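Local coordinates for protein MJ1225 (Methanocaldococcus jannaschii, PDB 3KH5) that is of unknown function but probably senses adenine nucleotides, binding AMP and ADP through four CBS domains much as the gamma subunit of AMPK does, at residues E72-E75 with L79-I82; V136-L141 with I248-D253; K13-Y18 with N31-R36. All blocks are in the same frame, centred on the assembly; numbering follows the deposited sequence.

Contact 1 (E72-E75 with L79-I82); sequences EKHE and LAAI. With AMP (adenosine monophosphate), chain F.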
loop_
_atom_site.group_PDB
_atom_site.type_symbol
_atom_site.label_atom_id
_atom_site.label_comp_id
_atom_site.label_asym_id
_atom_site.label_seq_id
_atom_site.Cartn_x
_atom_site.Cartn_y
_atom_site.Cartn_z
ATOM N N GLU A 72 -3.123 24.025 7.113
ATOM C CA GLU A 72 -2.497 25.140 7.827
ATOM C C GLU A 72 -1.590 26.009 6.971
ATOM O O GLU A 72 -1.811 27.219 6.857
ATOM C CB GLU A 72 -1.693 24.623 9.017
ATOM C CG GLU A 72 -2.522 24.178 10.189
ATOM C CD GLU A 72 -3.257 25.326 10.841
ATOM O OE1 GLU A 72 -2.606 26.328 11.217
ATOM O OE2 GLU A 72 -4.492 25.221 10.985
ATOM N N LYS A 73 -0.558 25.402 6.396
ATOM C CA LYS A 73 0.409 26.162 5.621
ATOM C C LYS A 73 -0.234 26.762 4.385
ATOM O O LYS A 73 -0.034 27.938 4.078
ATOM C CB LYS A 73 1.598 25.291 5.224
ATOM C CG LYS A 73 2.703 26.080 4.556
ATOM C CD LYS A 73 3.995 25.304 4.515
ATOM C CE LYS A 73 5.092 26.173 3.886
ATOM N NZ LYS A 73 6.427 25.511 4.066
ATOM N N HIS A 74 -1.019 25.948 3.691
ATOM C CA HIS A 74 -1.588 26.349 2.417
ATOM C C HIS A 74 -3.073 26.598 2.505
ATOM O O HIS A 74 -3.776 26.618 1.491
ATOM C CB HIS A 74 -1.247 25.313 1.362
ATOM C CG HIS A 74 0.219 25.193 1.130
ATOM N ND1 HIS A 74 0.893 25.996 0.235
ATOM C CD2 HIS A 74 1.155 24.412 1.717
ATOM C CE1 HIS A 74 2.178 25.693 0.260
ATOM N NE2 HIS A 74 2.363 24.736 1.152
ATOM N N GLU A 75 -3.539 26.785 3.737
ATOM C CA GLU A 75 -4.888 27.260 4.006
ATOM C C GLU A 75 -5.915 26.510 3.180
ATOM O O GLU A 75 -6.837 27.119 2.628
ATOM C CB GLU A 75 -4.991 28.759 3.710
ATOM C CG GLU A 75 -3.969 29.618 4.430
ATOM C CD GLU A 75 -4.111 31.093 4.103
ATOM O OE1 GLU A 75 -5.197 31.513 3.647
ATOM O OE2 GLU A 75 -3.131 31.841 4.309
ATOM N N LEU A 79 -4.018 22.103 -4.383
ATOM C CA LEU A 79 -3.245 22.331 -5.593
ATOM C C LEU A 79 -1.942 23.074 -5.327
ATOM O O LEU A 79 -0.914 22.763 -5.941
ATOM C CB LEU A 79 -4.089 23.052 -6.642
ATOM C CG LEU A 79 -4.570 22.226 -7.841
ATOM C CD1 LEU A 79 -4.736 20.747 -7.477
ATOM C CD2 LEU A 79 -5.870 22.812 -8.385
ATOM N N ALA A 80 -1.974 24.047 -4.417
ATOM C CA ALA A 80 -0.738 24.712 -4.009
ATOM C C ALA A 80 0.149 23.783 -3.173
ATOM O O ALA A 80 1.369 23.748 -3.358
ATOM C CB ALA A 80 -1.040 25.991 -3.243
ATOM N N ALA A 81 -0.479 23.036 -2.263
ATOM C CA ALA A 81 0.226 22.152 -1.333
ATOM C C ALA A 81 1.023 21.076 -2.055
ATOM O O ALA A 81 2.105 20.694 -1.608
ATOM C CB ALA A 81 -0.750 21.520 -0.349
ATOM N N ILE A 82 0.492 20.595 -3.176
ATOM C CA ILE A 82 1.178 19.555 -3.942
ATOM C C ILE A 82 2.396 20.061 -4.711
ATOM O O ILE A 82 3.118 19.267 -5.314
ATOM C CB ILE A 82 0.232 18.756 -4.876
ATOM C CG1 ILE A 82 -0.498 19.679 -5.857
ATOM C CG2 ILE A 82 -0.737 17.903 -4.050
ATOM C CD1 ILE A 82 -1.291 18.952 -6.937
HETATM P P AMP F . 5.213 26.963 8.767
HETATM O O1P AMP F . 6.260 26.913 9.814
HETATM O O2P AMP F . 5.562 26.011 7.500
HETATM O O3P AMP F . 5.056 28.449 8.152
HETATM O "O5'" AMP F . 3.755 26.562 9.302
HETATM C "C5'" AMP F . 2.777 26.081 8.386
HETATM C "C4'" AMP F . 1.603 25.379 9.106
HETATM O "O4'" AMP F . 1.333 24.102 8.447
HETATM C "C3'" AMP F . 1.832 25.042 10.586
HETATM O "O3'" AMP F . 0.577 25.013 11.286
HETATM C "C2'" AMP F . 2.466 23.654 10.528
HETATM O "O2'" AMP F . 2.103 22.896 11.689
HETATM C "C1'" AMP F . 1.833 23.017 9.286
HETATM N N9 AMP F . 2.805 22.229 8.483
HETATM C C8 AMP F . 3.829 22.713 7.776
HETATM N N7 AMP F . 4.472 21.707 7.183
HETATM C C5 AMP F . 3.851 20.579 7.509
HETATM C C6 AMP F . 4.057 19.240 7.197
HETATM N N6 AMP F . 5.065 18.880 6.409
HETATM N N1 AMP F . 3.222 18.315 7.706
HETATM C C2 AMP F . 2.213 18.666 8.496
HETATM N N3 AMP F . 1.992 19.936 8.811
HETATM C C4 AMP F . 2.789 20.910 8.335
#
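His74 packs against Ala80 and Ala81 where two short consecutive helices, 68-73 and 78-81, meet across a brief connection after helix 54-63. The apolar part of the contact is a single ring laid on the backbone of a helix. Ala81 CA sits over the centre of the His74 ring in a CH-pi contact, 4.0 Å from the centroid and 13° off the ring normal. Ala81 CB adds itself near CD2, at 4.0 Å from His74 CD2. Ala80 reaches the ring with its methyl, which comes within 4.0 Å of His74 ND1. His74 is the first residue past the end of its helix, and with CG beside the backbone N (chi1 -63°) the imidazole swings toward helix 78-81. Ala81 is buried, and its methyl also touches Phe60 of helix 54-63, which joins this helix pair to the body of the protein.

The polar part lies at NE2. His74 NE2 is hydrogen-bonded to Glu84, just beyond the second helix, which would limit rotation of the ring about CB-CG and keep its face on Ala81. Lys73 NZ makes a long, weak ion pair with the same carboxylate.

Of the two segments, 72-75 is the one that borders a bound AMP. Glu72 CB lies against the ribose, 3.1 Å from AMP O4' and close to O3' as well, while Glu88 holds the nucleotide by a hydrogen bond. Lys73, its CG anti to the backbone N (chi1 -173°), runs out extended alongside the ligand toward the phosphate. Its CD lies 3.4 Å from AMP O2P, and its ammonium atom NZ ends 3.6 Å from that same oxygen.

Contact 2 (V136-L141 with I248-D253); sequences VIRALL and IMVTND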
loop_
_atom_site.group_PDB
_atom_site.type_symbol
_atom_site.label_atom_id
_atom_site.label_comp_id
_atom_site.label_asym_id
_atom_site.label_seq_id
_atom_site.Cartn_x
_atom_site.Cartn_y
_atom_site.Cartn_z
ATOM N N VAL A 136 8.958 -12.298 -2.731
ATOM C CA VAL A 136 9.328 -13.457 -1.917
ATOM C C VAL A 136 8.319 -14.600 -2.057
ATOM O O VAL A 136 8.710 -15.756 -2.241
ATOM C CB VAL A 136 9.514 -13.077 -0.421
ATOM C CG1 VAL A 136 9.860 -14.301 0.419
ATOM C CG2 VAL A 136 10.602 -12.021 -0.268
ATOM N N ILE A 137 7.031 -14.280 -1.968
ATOM C CA ILE A 137 5.992 -15.290 -2.129
ATOM C C ILE A 137 6.091 -15.940 -3.511
ATOM O O ILE A 137 5.951 -17.162 -3.643
ATOM C CB ILE A 137 4.581 -14.695 -1.919
ATOM C CG1 ILE A 137 4.401 -14.255 -0.460
ATOM C CG2 ILE A 137 3.501 -15.717 -2.300
ATOM C CD1 ILE A 137 3.124 -13.479 -0.192
ATOM N N ARG A 138 6.335 -15.113 -4.531
ATOM C CA ARG A 138 6.523 -15.581 -5.905
ATOM C C ARG A 138 7.706 -16.542 -5.990
ATOM O O ARG A 138 7.621 -17.576 -6.656
ATOM C CB ARG A 138 6.715 -14.397 -6.866
ATOM C CG ARG A 138 6.690 -14.764 -8.350
ATOM C CD ARG A 138 6.768 -13.534 -9.256
ATOM N NE ARG A 138 5.494 -12.817 -9.340
ATOM C CZ ARG A 138 5.265 -11.609 -8.830
ATOM N NH1 ARG A 138 6.227 -10.950 -8.193
ATOM N NH2 ARG A 138 4.067 -11.052 -8.963
ATOM N N ALA A 139 8.796 -16.204 -5.305
ATOM C CA ALA A 139 9.989 -17.043 -5.305
ATOM C C ALA A 139 9.788 -18.363 -4.562
ATOM O O ALA A 139 10.389 -19.372 -4.927
ATOM C CB ALA A 139 11.178 -16.280 -4.728
ATOM N N LEU A 140 8.937 -18.359 -3.536
ATOM C CA LEU A 140 8.788 -19.523 -2.652
ATOM C C LEU A 140 7.470 -20.283 -2.812
ATOM O O LEU A 140 7.193 -21.219 -2.056
ATOM C CB LEU A 140 8.961 -19.101 -1.187
ATOM C CG LEU A 140 10.267 -18.413 -0.780
ATOM C CD1 LEU A 140 10.202 -17.985 0.679
ATOM C CD2 LEU A 140 11.482 -19.310 -1.017
ATOM N N LEU A 141 6.673 -19.876 -3.796
ATOM C CA LEU A 141 5.317 -20.392 -3.988
ATOM C C LEU A 141 5.268 -21.916 -4.088
ATOM O O LEU A 141 4.424 -22.559 -3.455
ATOM C CB LEU A 141 4.688 -19.743 -5.227
ATOM C CG LEU A 141 3.243 -20.043 -5.637
ATOM C CD1 LEU A 141 2.244 -19.475 -4.641
ATOM C CD2 LEU A 141 2.980 -19.497 -7.035
ATOM N N ILE A 248 -3.017 -16.755 -6.276
ATOM C CA ILE A 248 -3.952 -15.714 -6.702
ATOM C C ILE A 248 -3.381 -14.307 -6.473
ATOM O O ILE A 248 -3.453 -13.464 -7.365
ATOM C CB ILE A 248 -5.342 -15.883 -6.031
ATOM C CG1 ILE A 248 -6.099 -17.041 -6.699
ATOM C CG2 ILE A 248 -6.178 -14.600 -6.153
ATOM C CD1 ILE A 248 -7.097 -17.723 -5.773
ATOM N N MET A 249 -2.800 -14.070 -5.296
ATOM C CA MET A 249 -2.217 -12.760 -4.957
ATOM C C MET A 249 -1.107 -12.363 -5.924
ATOM O O MET A 249 -1.110 -11.270 -6.495
ATOM C CB MET A 249 -1.648 -12.779 -3.532
ATOM C CG MET A 249 -2.677 -12.963 -2.428
ATOM S SD MET A 249 -1.898 -13.259 -0.828
ATOM C CE MET A 249 -3.317 -13.165 0.261
ATOM N N VAL A 250 -0.175 -13.286 -6.102
ATOM C CA VAL A 250 1.055 -13.060 -6.828
ATOM C C VAL A 250 0.850 -12.943 -8.354
ATOM O O VAL A 250 1.584 -12.211 -9.028
ATOM C CB VAL A 250 2.060 -14.170 -6.405
ATOM C CG1 VAL A 250 2.916 -14.734 -7.619
ATOM C CG2 VAL A 250 2.958 -13.704 -5.254
ATOM N N THR A 251 -0.157 -13.629 -8.890
ATOM C CA THR A 251 -0.457 -13.547 -10.326
ATOM C C THR A 251 -1.404 -12.395 -10.659
ATOM O O THR A 251 -1.667 -12.122 -11.834
ATOM C CB THR A 251 -1.066 -14.851 -10.869
ATOM O OG1 THR A 251 -2.296 -15.130 -10.187
ATOM C CG2 THR A 251 -0.094 -16.017 -10.693
ATOM N N ASN A 252 -1.904 -11.722 -9.626
ATOM C CA ASN A 252 -2.825 -10.605 -9.812
ATOM C C ASN A 252 -2.369 -9.281 -9.196
ATOM O O ASN A 252 -3.097 -8.281 -9.257
ATOM C CB ASN A 252 -4.201 -10.985 -9.273
ATOM C CG ASN A 252 -4.927 -11.949 -10.180
ATOM O OD1 ASN A 252 -5.382 -11.570 -11.257
ATOM N ND2 ASN A 252 -5.052 -13.203 -9.748
ATOM N N ASP A 253 -1.173 -9.273 -8.610
ATOM C CA ASP A 253 -0.694 -8.109 -7.869
ATOM C C ASP A 253 -1.771 -7.603 -6.906
ATOM O O ASP A 253 -2.094 -6.413 -6.903
ATOM C CB ASP A 253 -0.312 -6.966 -8.825
ATOM C CG ASP A 253 0.972 -7.225 -9.591
ATOM O OD1 ASP A 253 1.935 -7.789 -9.018
ATOM O OD2 ASP A 253 1.030 -6.833 -10.780
#
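Arg138 and Val250 bring the two backbones closest, with 6.1 Å between their CA atoms. The segments lie on helices 133-140 and 242-252, and Asp253 leaves the second with positive phi. Val250 points toward the partner helix and buries more area than any other residue of the contact. Its CG2 meets Ile137 CG2 at 3.6 Å, the branch of Ile137 that lies anti to the backbone N, while its CG1 packs against the arginine chain as the two side chains cross, 3.6 Å from Arg138 NE.

Arg138 starts off to the side of the contact, extended through chi2, then bends at chi3 (-77°), which carries the guanidinium across Val250 to its backbone carbonyl. There Arg138 NH2 donates to Val250 O at 2.7 Å. The donor lies in the carbonyl plane on a lone pair, but the bond is bent, 137° at the hydrogen, and the oxygen sits tilted 25° from the guanidinium plane. Asp253 OD1, near the guanidinium edge, forms a long salt bridge with Arg138 NH2 at 3.9 Å, and is also weakly paired with Arg134.

Arg138 lines an ADP pocket as well. The arrangement joins the second and fourth CBS repeats helix to helix beside a nucleotide site, consistent with the compact four-CBS assembly of gamma-AMPK.

Contact 3 (K13-Y18 with N31-R36); sequences KIVTVY and NENKYR. With ADP (adenosine-5'-diphosphate), chain B.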
loop_
_atom_site.group_PDB
_atom_site.type_symbol
_atom_site.label_atom_id
_atom_site.label_comp_id
_atom_site.label_asym_id
_atom_site.label_seq_id
_atom_site.Cartn_x
_atom_site.Cartn_y
_atom_site.Cartn_z
ATOM N N LYS A 13 15.198 -1.701 -13.202
ATOM C CA LYS A 13 15.540 -0.422 -12.604
ATOM C C LYS A 13 14.473 -0.025 -11.587
ATOM O O LYS A 13 13.275 -0.216 -11.811
ATOM C CB LYS A 13 15.688 0.661 -13.683
ATOM C CG LYS A 13 14.466 0.874 -14.605
ATOM C CD LYS A 13 14.458 -0.069 -15.813
ATOM C CE LYS A 13 15.509 0.320 -16.846
ATOM N NZ LYS A 13 15.763 -0.782 -17.824
ATOM N N ILE A 14 14.907 0.525 -10.462
ATOM C CA ILE A 14 13.949 0.946 -9.459
ATOM C C ILE A 14 13.504 2.365 -9.762
ATOM O O ILE A 14 14.330 3.262 -9.950
ATOM C CB ILE A 14 14.504 0.795 -8.024
ATOM C CG1 ILE A 14 14.929 -0.660 -7.764
ATOM C CG2 ILE A 14 13.483 1.261 -6.980
ATOM C CD1 ILE A 14 13.896 -1.729 -8.187
ATOM N N VAL A 15 12.189 2.545 -9.839
ATOM C CA VAL A 15 11.584 3.859 -10.037
ATOM C C VAL A 15 11.698 4.672 -8.743
ATOM O O VAL A 15 11.238 4.239 -7.683
ATOM C CB VAL A 15 10.106 3.742 -10.499
ATOM C CG1 VAL A 15 9.433 5.102 -10.520
ATOM C CG2 VAL A 15 10.026 3.097 -11.878
ATOM N N THR A 16 12.324 5.840 -8.841
ATOM C CA THR A 16 12.575 6.686 -7.679
ATOM C C THR A 16 12.150 8.128 -7.922
ATOM O O THR A 16 11.889 8.531 -9.061
ATOM C CB THR A 16 14.076 6.700 -7.301
ATOM O OG1 THR A 16 14.840 7.230 -8.392
ATOM C CG2 THR A 16 14.578 5.304 -6.971
ATOM N N VAL A 17 12.078 8.892 -6.834
ATOM C CA VAL A 17 12.009 10.356 -6.895
ATOM C C VAL A 17 13.127 10.984 -6.037
ATOM O O VAL A 17 13.863 10.271 -5.345
ATOM C CB VAL A 17 10.607 10.905 -6.483
ATOM C CG1 VAL A 17 9.517 10.366 -7.407
ATOM C CG2 VAL A 17 10.289 10.587 -5.022
ATOM N N TYR A 18 13.254 12.311 -6.099
ATOM C CA TYR A 18 14.250 13.061 -5.317
ATOM C C TYR A 18 13.572 13.861 -4.219
ATOM O O TYR A 18 12.364 14.087 -4.291
ATOM C CB TYR A 18 15.049 13.996 -6.227
ATOM C CG TYR A 18 15.541 13.288 -7.451
ATOM C CD1 TYR A 18 16.593 12.377 -7.373
ATOM C CD2 TYR A 18 14.927 13.486 -8.683
ATOM C CE1 TYR A 18 17.037 11.697 -8.501
ATOM C CE2 TYR A 18 15.362 12.816 -9.817
ATOM C CZ TYR A 18 16.418 11.924 -9.720
ATOM O OH TYR A 18 16.850 11.257 -10.844
ATOM N N ASN A 31 1.182 7.005 -10.260
ATOM C CA ASN A 31 0.074 6.637 -11.127
ATOM C C ASN A 31 0.530 6.108 -12.470
ATOM O O ASN A 31 -0.068 5.174 -13.005
ATOM C CB ASN A 31 -0.879 7.817 -11.333
ATOM C CG ASN A 31 -1.982 7.854 -10.303
ATOM O OD1 ASN A 31 -1.833 7.322 -9.205
ATOM N ND2 ASN A 31 -3.103 8.476 -10.654
ATOM N N GLU A 32 1.588 6.709 -13.009
ATOM C CA GLU A 32 2.080 6.350 -14.336
ATOM C C GLU A 32 2.738 4.983 -14.343
ATOM O O GLU A 32 2.321 4.089 -15.083
ATOM C CB GLU A 32 3.056 7.403 -14.864
ATOM C CG GLU A 32 2.379 8.599 -15.517
ATOM C CD GLU A 32 3.324 9.767 -15.756
ATOM O OE1 GLU A 32 4.548 9.543 -15.894
ATOM O OE2 GLU A 32 2.837 10.916 -15.813
ATOM N N ASN A 33 3.760 4.827 -13.507
ATOM C CA ASN A 33 4.553 3.606 -13.452
ATOM C C ASN A 33 3.849 2.430 -12.778
ATOM O O ASN A 33 4.367 1.309 -12.794
ATOM C CB ASN A 33 5.880 3.884 -12.747
ATOM C CG ASN A 33 6.730 4.888 -13.490
ATOM O OD1 ASN A 33 7.321 4.575 -14.524
ATOM N ND2 ASN A 33 6.801 6.105 -12.967
ATOM N N LYS A 34 2.682 2.692 -12.188
ATOM C CA LYS A 34 1.892 1.691 -11.450
ATOM C C LYS A 34 2.566 1.235 -10.151
ATOM O O LYS A 34 2.042 0.371 -9.439
ATOM C CB LYS A 34 1.547 0.485 -12.335
ATOM C CG LYS A 34 0.087 0.036 -12.205
ATOM C CD LYS A 34 -0.034 -1.471 -12.455
ATOM C CE LYS A 34 -1.492 -1.920 -12.427
ATOM N NZ LYS A 34 -2.154 -1.685 -11.106
ATOM N N TYR A 35 3.724 1.824 -9.851
ATOM C CA TYR A 35 4.427 1.562 -8.597
ATOM C C TYR A 35 3.955 2.479 -7.496
ATOM O O TYR A 35 4.091 3.705 -7.572
ATOM C CB TYR A 35 5.942 1.647 -8.773
ATOM C CG TYR A 35 6.433 0.634 -9.769
ATOM C CD1 TYR A 35 6.050 -0.705 -9.665
ATOM C CD2 TYR A 35 7.247 1.008 -10.833
ATOM C CE1 TYR A 35 6.478 -1.649 -10.588
ATOM C CE2 TYR A 35 7.685 0.068 -11.764
ATOM C CZ TYR A 35 7.296 -1.257 -11.633
ATOM O OH TYR A 35 7.725 -2.191 -12.548
ATOM N N ARG A 36 3.397 1.856 -6.467
ATOM C CA ARG A 36 2.838 2.586 -5.348
ATOM C C ARG A 36 3.807 2.693 -4.151
ATOM O O ARG A 36 3.392 3.027 -3.038
ATOM C CB ARG A 36 1.479 1.984 -4.958
ATOM C CG ARG A 36 0.267 2.612 -5.688
ATOM C CD ARG A 36 0.396 2.644 -7.224
ATOM N NE ARG A 36 -0.507 3.623 -7.836
ATOM C CZ ARG A 36 -1.459 3.340 -8.725
ATOM N NH1 ARG A 36 -1.648 2.093 -9.143
ATOM N NH2 ARG A 36 -2.221 4.314 -9.208
HETATM P PB ADP B . 3.928 -1.835 -3.592
HETATM O O1B ADP B . 3.940 -1.201 -4.931
HETATM O O2B ADP B . 2.415 -2.131 -3.083
HETATM O O3B ADP B . 4.546 -0.898 -2.450
HETATM P PA ADP B . 3.970 -4.563 -4.069
HETATM O O1A ADP B . 2.762 -4.381 -4.935
HETATM O O2A ADP B . 4.933 -5.877 -4.276
HETATM O O3A ADP B . 4.740 -3.223 -3.530
HETATM O "O5'" ADP B . 4.858 -4.102 -5.382
HETATM C "C5'" ADP B . 4.431 -4.180 -6.780
HETATM C "C4'" ADP B . 5.453 -4.942 -7.679
HETATM O "O4'" ADP B . 6.342 -4.070 -8.448
HETATM C "C3'" ADP B . 6.335 -5.815 -6.782
HETATM O "O3'" ADP B . 6.426 -7.150 -7.320
HETATM C "C2'" ADP B . 7.703 -5.138 -6.755
HETATM O "O2'" ADP B . 8.675 -6.134 -7.079
HETATM C "C1'" ADP B . 7.680 -4.057 -7.852
HETATM N N9 ADP B . 7.975 -2.631 -7.418
HETATM C C8 ADP B . 7.436 -1.986 -6.378
HETATM N N7 ADP B . 7.925 -0.744 -6.317
HETATM C C5 ADP B . 8.777 -0.587 -7.326
HETATM C C6 ADP B . 9.575 0.469 -7.768
HETATM N N6 ADP B . 9.579 1.635 -7.125
HETATM N N1 ADP B . 10.347 0.292 -8.858
HETATM C C2 ADP B . 10.355 -0.868 -9.506
HETATM N N3 ADP B . 9.605 -1.890 -9.109
HETATM C C4 ADP B . 8.811 -1.785 -8.026
#
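Val15 CG2 meets the edge of the Tyr35 ring, 3.6 Å from Tyr35 CD2 and near the ring plane, the two side chains crossing at about a right angle. The valine's other methyl, CG1, lies against the amide of Asn33, whose ND2 is hydrogen-bonded to Thr29. Tyr35 turns its CG beside the backbone N (chi1 -61°), which lays one face of the ring against the adenine of a bound ADP. Its CB begins 3.9 Å from ADP C5, and CG follows over the C5-C6 bond of the base. Along one side of the ring, CD1 comes 3.4 Å from ADP C4, and CE1 continues to the sugar, 3.2 Å from ADP O4'. On the other, CD2 and CE2 face N1 and C2 of the base. CZ lies 3.5 Å from ADP N3, and the hydroxyl is weakly bonded to Lys12. Asn33 O lies over the opposite face, offset toward the rim. The backbone reads the base: Val15 N donates to ADP N1 at 3.1 Å (159°), and ADP N6 donates to Val15 O at 3.1 Å (165°). This donor-acceptor pattern suits adenine and would mismatch guanine, which suggests that adenine is recognised at this site partly through main-chain atoms.

In the fold
Along the chain the order is contact 3, contact 1, contact 2, each closing before the next opens. Contacts 1 and 3 lie 24 Å apart between centres and are linked by helix 23-33: its first residues touch Ile82 of segment 79-82, and its later residues enter contact 3. Contacts 2 and 3, with centres 20 Å apart and nearest atoms about 6 Å apart, are neighbours, since Arg138 and Tyr35 line the same ADP pocket, which draws on the first and second CBS repeats, with Arg180 of the third. Contacts 1 and 2 stand 40 Å apart between centres on opposite sides of the chain's centre, so the AMP bound at 72-75 occupies a peripheral site.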